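Local coordinates for glia-derived nexin (Homo sapiens, PDB 4DY0), which inhibits serine proteases such as thrombin, trypsin and urokinase, binds heparin, and promotes neurite extension through its block of thrombin, at residues A[8-11]-A[12-16]; A[25-28]-A[29-32]; A[285-288]-A[289-292]. All blocks are in the same frame, centred on the assembly; numbering follows the deposited sequence. Where two conformers were deposited one is given.

Interaction 1: A[8-11]-A[12-16]; sequences LEEL and GSNTG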
ATOM      1  N   LEU A   8     -16.356   6.341   2.879  1.00 39.74           N
ATOM      2  CA  LEU A   8     -15.254   6.813   3.698  1.00 36.60           C
ATOM      3  C   LEU A   8     -13.958   6.130   3.289  1.00 33.70           C
ATOM      4  O   LEU A   8     -12.917   6.774   3.175  1.00 35.06           O
ATOM      5  CB  LEU A   8     -15.536   6.552   5.175  1.00 38.66           C
ATOM      6  CG  LEU A   8     -14.588   7.250   6.144  1.00 37.71           C
ATOM      7  CD1 LEU A   8     -14.589   8.744   5.864  1.00 38.07           C
ATOM      8  CD2 LEU A   8     -15.000   6.963   7.578  1.00 37.12           C
ATOM      9  N   GLU A   9     -14.024   4.822   3.071  1.00 32.36           N
ATOM     10  CA  GLU A   9     -12.853   4.063   2.660  1.00 33.59           C
ATOM     11  C   GLU A   9     -12.408   4.500   1.275  1.00 39.26           C
ATOM     12  O   GLU A   9     -11.211   4.585   0.991  1.00 42.53           O
ATOM     13  CB  GLU A   9     -13.152   2.567   2.662  1.00 33.77           C
ATOM     14  CG  GLU A   9     -11.966   1.709   2.269  1.00 36.52           C
ATOM     15  CD  GLU A   9     -10.705   2.064   3.041  1.00 44.08           C
ATOM     16  OE1 GLU A   9      -9.601   1.909   2.475  1.00 48.89           O
ATOM     17  OE2 GLU A   9     -10.817   2.504   4.207  1.00 43.77           O
ATOM     18  N   GLU A  10     -13.382   4.786   0.417  1.00 41.99           N
ATOM     19  CA  GLU A  10     -13.103   5.226  -0.941  1.00 44.00           C
ATOM     20  C   GLU A  10     -12.269   6.504  -0.948  1.00 41.04           C
ATOM     21  O   GLU A  10     -11.314   6.627  -1.714  1.00 41.24           O
ATOM     22  CB  GLU A  10     -14.408   5.439  -1.702  1.00 50.07           C
ATOM     23  CG  GLU A  10     -14.368   4.932  -3.125  1.00 62.10           C
ATOM     24  CD  GLU A  10     -15.748   4.617  -3.663  1.00 76.49           C
ATOM     25  OE1 GLU A  10     -16.002   3.438  -3.997  1.00 80.18           O
ATOM     26  OE2 GLU A  10     -16.578   5.547  -3.745  1.00 75.15           O
ATOM     27  N   LEU A  11     -12.633   7.455  -0.093  1.00 37.62           N
ATOM     28  CA  LEU A  11     -11.885   8.703   0.008  1.00 35.41           C
ATOM     29  C   LEU A  11     -10.432   8.424   0.378  1.00 35.62           C
ATOM     30  O   LEU A  11      -9.506   8.975  -0.223  1.00 32.79           O
ATOM     31  CB  LEU A  11     -12.522   9.633   1.044  1.00 33.84           C
ATOM     32  CG  LEU A  11     -13.868  10.252   0.656  1.00 37.92           C
ATOM     33  CD1 LEU A  11     -14.525  10.921   1.854  1.00 33.46           C
ATOM     34  CD2 LEU A  11     -13.687  11.243  -0.482  1.00 38.07           C
ATOM     35  N   GLY A  12     -10.240   7.559   1.370  1.00 30.66           N
ATOM     36  CA  GLY A  12      -8.908   7.234   1.857  1.00 30.77           C
ATOM     37  C   GLY A  12      -8.074   6.481   0.838  1.00 32.87           C
ATOM     38  O   GLY A  12      -6.902   6.800   0.623  1.00 34.46           O
ATOM     39  N   SER A  13      -8.674   5.473   0.212  1.00 30.95           N
ATOM     40  CA  SER A  13      -7.971   4.676  -0.782  1.00 31.55           C
ATOM     41  C   SER A  13      -7.577   5.515  -1.990  1.00 28.89           C
ATOM     42  O   SER A  13      -6.483   5.362  -2.526  1.00 25.70           O
ATOM     43  CB  SER A  13      -8.804   3.465  -1.212  1.00 33.27           C
ATOM     44  OG  SER A  13      -8.485   2.334  -0.419  1.00 39.28           O
ATOM     45  N   ASN A  14      -8.467   6.407  -2.411  1.00 28.08           N
ATOM     46  CA  ASN A  14      -8.156   7.282  -3.536  1.00 32.33           C
ATOM     47  C   ASN A  14      -7.023   8.247  -3.223  1.00 27.85           C
ATOM     48  O   ASN A  14      -6.177   8.503  -4.078  1.00 27.68           O
ATOM     49  CB  ASN A  14      -9.398   8.023  -4.034  1.00 35.16           C
ATOM     50  CG  ASN A  14     -10.163   7.231  -5.075  1.00 42.81           C
ATOM     51  OD1 ASN A  14      -9.581   6.710  -6.029  1.00 43.74           O
ATOM     52  ND2 ASN A  14     -11.474   7.133  -4.896  1.00 44.61           N
ATOM     53  N   THR A  15      -7.001   8.774  -2.002  1.00 24.66           N
ATOM     54  CA  THR A  15      -5.883   9.598  -1.567  1.00 26.53           C
ATOM     55  C   THR A  15      -4.604   8.785  -1.714  1.00 27.85           C
ATOM     56  O   THR A  15      -3.619   9.250  -2.286  1.00 31.21           O
ATOM     57  CB  THR A  15      -6.034  10.061  -0.103  1.00 28.03           C
ATOM     58  OG1 THR A  15      -7.102  11.007  -0.012  1.00 33.34           O
ATOM     59  CG2 THR A  15      -4.758  10.726   0.388  1.00 25.70           C
ATOM     60  N   GLY A  16      -4.632   7.559  -1.207  1.00 23.77           N
ATOM     61  CA  GLY A  16      -3.475   6.688  -1.284  1.00 25.54           C
ATOM     62  C   GLY A  16      -3.063   6.389  -2.711  1.00 21.86           C
ATOM     63  O   GLY A  16      -1.879   6.354  -3.030  1.00 22.01           O
TER
HETATM   64  O   HOH W   1      -8.568  10.545   2.270  1.00 45.98           O
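Glu9 and Ser13 meet one turn apart on helix 5-26, the first long helix of the serpin fold. They are joined twice. Ser13 N bonds to Glu9 O at 2.8 Å, with the donor nearly in line with the carbonyl, and Ser13 OG donates to Glu9 OE1 at 3.1 Å. The Glu9 side chain can be followed outward. CB leads away from the next turn. CG lies anti to the backbone N (chi1 -179°), which aims it along the helix toward Ser13, and the bend at chi2 (50°) brings OE1 beside the hydroxyl. Glu9 CD comes to 4.1 Å from Ser13 OG. OE1 does the touching; the hydroxyl reaches it on the anti side, 26° out of the carboxylate plane. OE1 also bonds to His37 ND1, and Ser13 OG bonds to the backbone N of Val370, so this polar pair ties the helix to two other parts of the chain.

On the next helical position round, Asn14 N bonds to Glu10 O at 2.9 Å. The two side chains run side by side and touch only lightly, Glu10 CG lying 4.0 Å from Asn14 ND2. That amide nitrogen bonds to Thr255 OG1, at the start of helix 255-262. A water bridges Thr15 and Leu11. It accompanies the backbone bond from Thr15 N to Leu11 O, lying 2.8 Å from Thr15 OG1 and donating a weak bond to Leu11 O.

Both Glu9 and Ser13 are buried, and Glu9 OE1 and Ser13 OG each have two protein partners, which probably limits the rotation of the carboxylate.

Interaction 2: A[25-28]-A[29-32]; sequences KSRP and HDNI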
ATOM      1  N   LYS A  25       4.842   8.141 -11.624  1.00 30.20           N
ATOM      2  CA  LYS A  25       5.188   9.089 -12.680  1.00 38.98           C
ATOM      3  C   LYS A  25       6.622   9.584 -12.538  1.00 32.44           C
ATOM      4  O   LYS A  25       7.290   9.863 -13.531  1.00 30.09           O
ATOM      5  CB  LYS A  25       4.204  10.267 -12.726  1.00 43.86           C
ATOM      6  CG  LYS A  25       3.349  10.300 -13.990  1.00 59.16           C
ATOM      7  CD  LYS A  25       2.014  11.006 -13.772  1.00 66.00           C
ATOM      8  CE  LYS A  25       1.013  10.078 -13.089  1.00 71.18           C
ATOM      9  NZ  LYS A  25      -0.394  10.570 -13.157  1.00 52.27           N
ATOM     10  N   SER A  26       7.099   9.689 -11.304  1.00 32.13           N
ATOM     11  CA  SER A  26       8.467  10.142 -11.083  1.00 33.94           C
ATOM     12  C   SER A  26       9.466   8.995 -11.253  1.00 33.12           C
ATOM     13  O   SER A  26      10.625   9.222 -11.599  1.00 34.37           O
ATOM     14  CB  SER A  26       8.611  10.798  -9.707  1.00 34.55           C
ATOM     15  OG  SER A  26       8.743   9.829  -8.687  1.00 43.22           O
ATOM     16  N   ARG A  27       9.002   7.766 -11.023  0.50 28.31           N
ATOM     17  CA  ARG A  27       9.848   6.576 -11.118  0.50 28.32           C
ATOM     18  C   ARG A  27       9.218   5.520 -12.039  0.50 29.67           C
ATOM     19  O   ARG A  27       8.786   4.461 -11.583  0.50 24.45           O
ATOM     20  CB  ARG A  27      10.076   5.980  -9.727  0.50 29.30           C
ATOM     21  CG  ARG A  27      10.519   6.976  -8.654  0.50 30.49           C
ATOM     22  CD  ARG A  27      11.884   7.569  -8.966  0.50 35.23           C
ATOM     23  NE  ARG A  27      12.885   6.529  -9.189  0.50 41.16           N
ATOM     24  CZ  ARG A  27      13.988   6.685  -9.919  0.50 39.63           C
ATOM     25  NH1 ARG A  27      14.833   5.671 -10.065  0.50 31.55           N
ATOM     26  NH2 ARG A  27      14.246   7.851 -10.508  0.50 35.05           N
ATOM     27  N   PRO A  28       9.172   5.804 -13.346  1.00 31.30           N
ATOM     28  CA  PRO A  28       8.441   4.963 -14.294  1.00 28.38           C
ATOM     29  C   PRO A  28       8.959   3.531 -14.386  1.00 28.83           C
ATOM     30  O   PRO A  28       8.191   2.621 -14.702  1.00 29.23           O
ATOM     31  CB  PRO A  28       8.649   5.676 -15.637  1.00 30.52           C
ATOM     32  CG  PRO A  28       9.071   7.062 -15.290  1.00 31.19           C
ATOM     33  CD  PRO A  28       9.802   6.966 -13.996  1.00 29.82           C
ATOM     34  N   HIS A  29      10.246   3.331 -14.112  1.00 30.90           N
ATOM     35  CA  HIS A  29      10.881   2.032 -14.360  1.00 29.19           C
ATOM     36  C   HIS A  29      11.262   1.252 -13.102  1.00 27.05           C
ATOM     37  O   HIS A  29      11.912   0.210 -13.185  1.00 26.59           O
ATOM     38  CB  HIS A  29      12.106   2.191 -15.269  1.00 27.96           C
ATOM     39  CG  HIS A  29      11.773   2.679 -16.644  1.00 36.65           C
ATOM     40  ND1 HIS A  29      12.615   3.495 -17.370  1.00 41.44           N
ATOM     41  CD2 HIS A  29      10.680   2.483 -17.419  1.00 39.04           C
ATOM     42  CE1 HIS A  29      12.060   3.768 -18.538  1.00 45.78           C
ATOM     43  NE2 HIS A  29      10.884   3.167 -18.592  1.00 41.53           N
ATOM     44  N   ASP A  30      10.849   1.749 -11.944  1.00 24.92           N
ATOM     45  CA  ASP A  30      11.158   1.082 -10.684  1.00 24.37           C
ATOM     46  C   ASP A  30      10.017   0.204 -10.191  1.00 23.28           C
ATOM     47  O   ASP A  30       8.870   0.351 -10.612  1.00 20.58           O
ATOM     48  CB  ASP A  30      11.480   2.115  -9.604  1.00 27.17           C
ATOM     49  CG  ASP A  30      12.775   2.855  -9.873  1.00 34.88           C
ATOM     50  OD1 ASP A  30      13.545   2.417 -10.759  1.00 37.11           O
ATOM     51  OD2 ASP A  30      13.020   3.872  -9.194  1.00 35.83           O
ATOM     52  N   ASN A  31      10.345  -0.707  -9.287  1.00 21.68           N
ATOM     53  CA  ASN A  31       9.336  -1.453  -8.577  1.00 21.18           C
ATOM     54  C   ASN A  31       8.781  -0.576  -7.468  1.00 22.60           C
ATOM     55  O   ASN A  31       9.499  -0.172  -6.558  1.00 23.73           O
ATOM     56  CB  ASN A  31       9.924  -2.746  -8.015  1.00 19.14           C
ATOM     57  CG  ASN A  31      10.280  -3.736  -9.100  1.00 22.08           C
ATOM     58  OD1 ASN A  31       9.790  -3.647 -10.233  1.00 23.08           O
ATOM     59  ND2 ASN A  31      11.139  -4.692  -8.766  1.00 22.64           N
ATOM     60  N   ILE A  32       7.499  -0.254  -7.561  1.00 24.03           N
ATOM     61  CA  ILE A  32       6.866   0.592  -6.564  1.00 24.54           C
ATOM     62  C   ILE A  32       5.713  -0.166  -5.925  1.00 24.97           C
ATOM     63  O   ILE A  32       4.784  -0.588  -6.612  1.00 28.32           O
ATOM     64  CB  ILE A  32       6.344   1.897  -7.183  1.00 23.72           C
ATOM     65  CG1 ILE A  32       7.494   2.680  -7.824  1.00 27.18           C
ATOM     66  CG2 ILE A  32       5.655   2.742  -6.130  1.00 25.97           C
ATOM     67  CD1 ILE A  32       8.526   3.183  -6.826  1.00 24.69           C
TER
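Arg27 and Asp30 are the ends of a type I beta turn, which carries the chain from helix 5-26 into strand 32-34. Arg27 is the first residue to leave helical backbone angles. The turn is closed by a weak bond from Asp30 N to Arg27 O at 3.4 Å.

The tight part is the salt bridge between the two side chains, although it lies at the surface. Arg27 bends at chi2 and chi3 (-64° and -54°), which curls the chain until NE and NH1 face the Asp30 carboxylate. The group grips Asp30 side-on with two nitrogens, and both use the same oxygen. Arg27 NE lies 2.7 Å from Asp30 OD2 and comes from above the carboxylate plane. Arg27 NH1 meets the same Asp30 OD2 on the syn side. The guanidinium and carboxylate planes are 52° apart. Arg27 also touches a crystal neighbour and has a second conformer, so the bridge may not be permanent.

On the side toward the protein, Arg27 CB makes a distant apolar contact with Ile32 CD1 at 4.3 Å. Ile32 itself packs on Phe20 and Ile23 of helix 5-26 and pairs through its backbone with Gln375. The loose part is the corner of the turn, where Pro28 and His29 are both exposed. There Pro28 CB sits over one face of the His29 imidazole, 4.2 Å above its plane and offset toward the rim.

Interaction 3: A[285-288]-A[289-292]; sequences LKEP and LKVL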
ATOM      1  N   LEU A 285       6.902   9.221   2.226  1.00 28.82           N
ATOM      2  CA  LEU A 285       5.680   9.815   1.685  1.00 25.99           C
ATOM      3  C   LEU A 285       5.704  11.341   1.647  1.00 26.86           C
ATOM      4  O   LEU A 285       4.822  11.963   1.059  1.00 29.08           O
ATOM      5  CB  LEU A 285       4.466   9.334   2.484  1.00 25.87           C
ATOM      6  CG  LEU A 285       3.751   8.071   1.995  1.00 28.78           C
ATOM      7  CD1 LEU A 285       4.648   7.233   1.102  1.00 27.74           C
ATOM      8  CD2 LEU A 285       3.220   7.251   3.168  1.00 25.39           C
ATOM      9  N   LYS A 286       6.714  11.941   2.265  1.00 27.30           N
ATOM     10  CA  LYS A 286       6.774  13.399   2.417  1.00 28.34           C
ATOM     11  C   LYS A 286       6.490  14.211   1.147  1.00 27.98           C
ATOM     12  O   LYS A 286       5.560  15.018   1.119  1.00 29.77           O
ATOM     13  CB  LYS A 286       8.115  13.824   3.023  1.00 29.42           C
ATOM     14  CG  LYS A 286       8.319  15.333   3.073  1.00 33.78           C
ATOM     15  CD  LYS A 286       9.385  15.722   4.083  1.00 34.73           C
ATOM     16  CE  LYS A 286      10.725  15.101   3.743  1.00 38.81           C
ATOM     17  NZ  LYS A 286      11.749  15.421   4.769  1.00 45.54           N
ATOM     18  N   GLU A 287       7.289  14.013   0.104  1.00 28.88           N
ATOM     19  CA  GLU A 287       7.173  14.842  -1.101  1.00 31.80           C
ATOM     20  C   GLU A 287       5.818  14.732  -1.810  1.00 30.43           C
ATOM     21  O   GLU A 287       5.195  15.748  -2.123  1.00 34.26           O
ATOM     22  CB  GLU A 287       8.325  14.568  -2.070  1.00 35.24           C
ATOM     23  CG  GLU A 287       9.681  14.987  -1.523  1.00 42.48           C
ATOM     24  CD  GLU A 287       9.737  16.467  -1.188  1.00 56.26           C
ATOM     25  OE1 GLU A 287       9.386  17.291  -2.060  1.00 56.47           O
ATOM     26  OE2 GLU A 287      10.136  16.807  -0.053  1.00 52.86           O
ATOM     27  N   PRO A 288       5.360  13.500  -2.075  1.00 26.11           N
ATOM     28  CA  PRO A 288       4.057  13.324  -2.701  1.00 24.96           C
ATOM     29  C   PRO A 288       2.949  13.995  -1.892  1.00 26.24           C
ATOM     30  O   PRO A 288       2.036  14.596  -2.466  1.00 27.82           O
ATOM     31  CB  PRO A 288       3.871  11.805  -2.701  1.00 25.05           C
ATOM     32  CG  PRO A 288       5.259  11.265  -2.723  1.00 27.02           C
ATOM     33  CD  PRO A 288       6.072  12.222  -1.898  1.00 26.35           C
ATOM     34  N   LEU A 289       3.023  13.904  -0.569  1.00 22.63           N
ATOM     35  CA  LEU A 289       2.009  14.548   0.268  1.00 24.05           C
ATOM     36  C   LEU A 289       2.011  16.071   0.092  1.00 23.84           C
ATOM     37  O   LEU A 289       0.956  16.698   0.054  1.00 25.00           O
ATOM     38  CB  LEU A 289       2.168  14.147   1.738  1.00 21.45           C
ATOM     39  CG  LEU A 289       1.784  12.691   2.039  1.00 21.46           C
ATOM     40  CD1 LEU A 289       2.067  12.336   3.483  1.00 21.40           C
ATOM     41  CD2 LEU A 289       0.322  12.417   1.697  1.00 18.67           C
ATOM     42  N   LYS A 290       3.196  16.665  -0.021  1.00 23.39           N
ATOM     43  CA  LYS A 290       3.296  18.096  -0.289  1.00 26.80           C
ATOM     44  C   LYS A 290       2.551  18.478  -1.571  1.00 27.47           C
ATOM     45  O   LYS A 290       1.815  19.461  -1.600  1.00 27.61           O
ATOM     46  CB  LYS A 290       4.755  18.524  -0.424  1.00 27.33           C
ATOM     47  CG  LYS A 290       5.577  18.427   0.844  1.00 27.80           C
ATOM     48  CD  LYS A 290       6.968  19.015   0.605  1.00 26.75           C
ATOM     49  CE  LYS A 290       7.871  18.822   1.808  1.00 26.60           C
ATOM     50  NZ  LYS A 290       9.182  19.492   1.606  1.00 27.32           N
ATOM     51  N   VAL A 291       2.757  17.705  -2.633  1.00 26.91           N
ATOM     52  CA  VAL A 291       2.107  17.974  -3.912  1.00 25.49           C
ATOM     53  C   VAL A 291       0.589  17.995  -3.749  1.00 25.67           C
ATOM     54  O   VAL A 291      -0.109  18.722  -4.462  1.00 23.77           O
ATOM     55  CB  VAL A 291       2.500  16.932  -4.981  1.00 26.03           C
ATOM     56  CG1 VAL A 291       1.623  17.070  -6.226  1.00 21.78           C
ATOM     57  CG2 VAL A 291       3.978  17.056  -5.329  1.00 23.51           C
ATOM     58  N   LEU A 292       0.089  17.198  -2.808  1.00 23.40           N
ATOM     59  CA  LEU A 292      -1.342  17.164  -2.504  1.00 24.87           C
ATOM     60  C   LEU A 292      -1.786  18.365  -1.672  1.00 25.33           C
ATOM     61  O   LEU A 292      -2.982  18.589  -1.482  1.00 26.29           O
ATOM     62  CB  LEU A 292      -1.720  15.870  -1.779  1.00 25.17           C
ATOM     63  CG  LEU A 292      -1.668  14.575  -2.590  1.00 29.64           C
ATOM     64  CD1 LEU A 292      -2.219  13.416  -1.765  1.00 25.80           C
ATOM     65  CD2 LEU A 292      -2.430  14.718  -3.908  1.00 26.04           C
TER
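The Glu287 carboxylate is met by Lys290 at its oxygens, three residues on, about one turn. Glu287 OE2 lies 3.3 Å from Lys290 NZ, a salt bridge with a weak hydrogen bond. The other oxygen, Glu287 OE1, rests 4.0 Å from Lys290 CD. The ring of Pro288 packs on Val19 and Gln22 of helix 5-26.

These residues belong to the short helix 286-291, which follows strand 266-284. The two charged chains run alongside each other. Glu287 is bent at chi2 (-59°), while Lys290 is extended beyond CG, which brings NZ level with OE2. Lys290 CE also touches Lys286 CG at 3.7 Å, and these lysines point the same way. Lys286 NZ and Lys290 NZ are 5.8 Å apart. Lys286 NZ is bonded to Ser318 O. Both lysines touch Phe298 of a loop.

The inward face is apolar. Leu285 CB meets Leu289 CD1 at 4.0 Å, and both residues touch Ile320 of strand 319-328. Leu289 also reaches Leu43 of helix 36-47. Leu289 N bonds to Leu285 O at 3.1 Å, which fixes the spacing of the two leucines.

The helix thus sets leucines against the core and charged groups on a partly exposed side. The long, weak ion pair there is likely to add little to stability, while the carboxylate probably offsets some of the charge of the two neighbouring lysines.

Interactions 1 and 2 share helix 5-26. The first lies near its start and the second at the turn that ends it, with centres 22 Å apart and nearest atoms about 9 Å apart. Interaction 3 sits on another helix, with its centre 16 Å from each of the others. It touches interaction 1 directly: Thr15 CG2 packs on Leu292 CD1 at 4.3 Å. Gln18, Val19 and Gln22, between interactions 1 and 2, also touch the helix of interaction 3. In interaction 1 the Leu8 side chain is about 11 Å from a sulfated glucosamine of the bound heparin. All three contacts lie away from the predicted reactive bond.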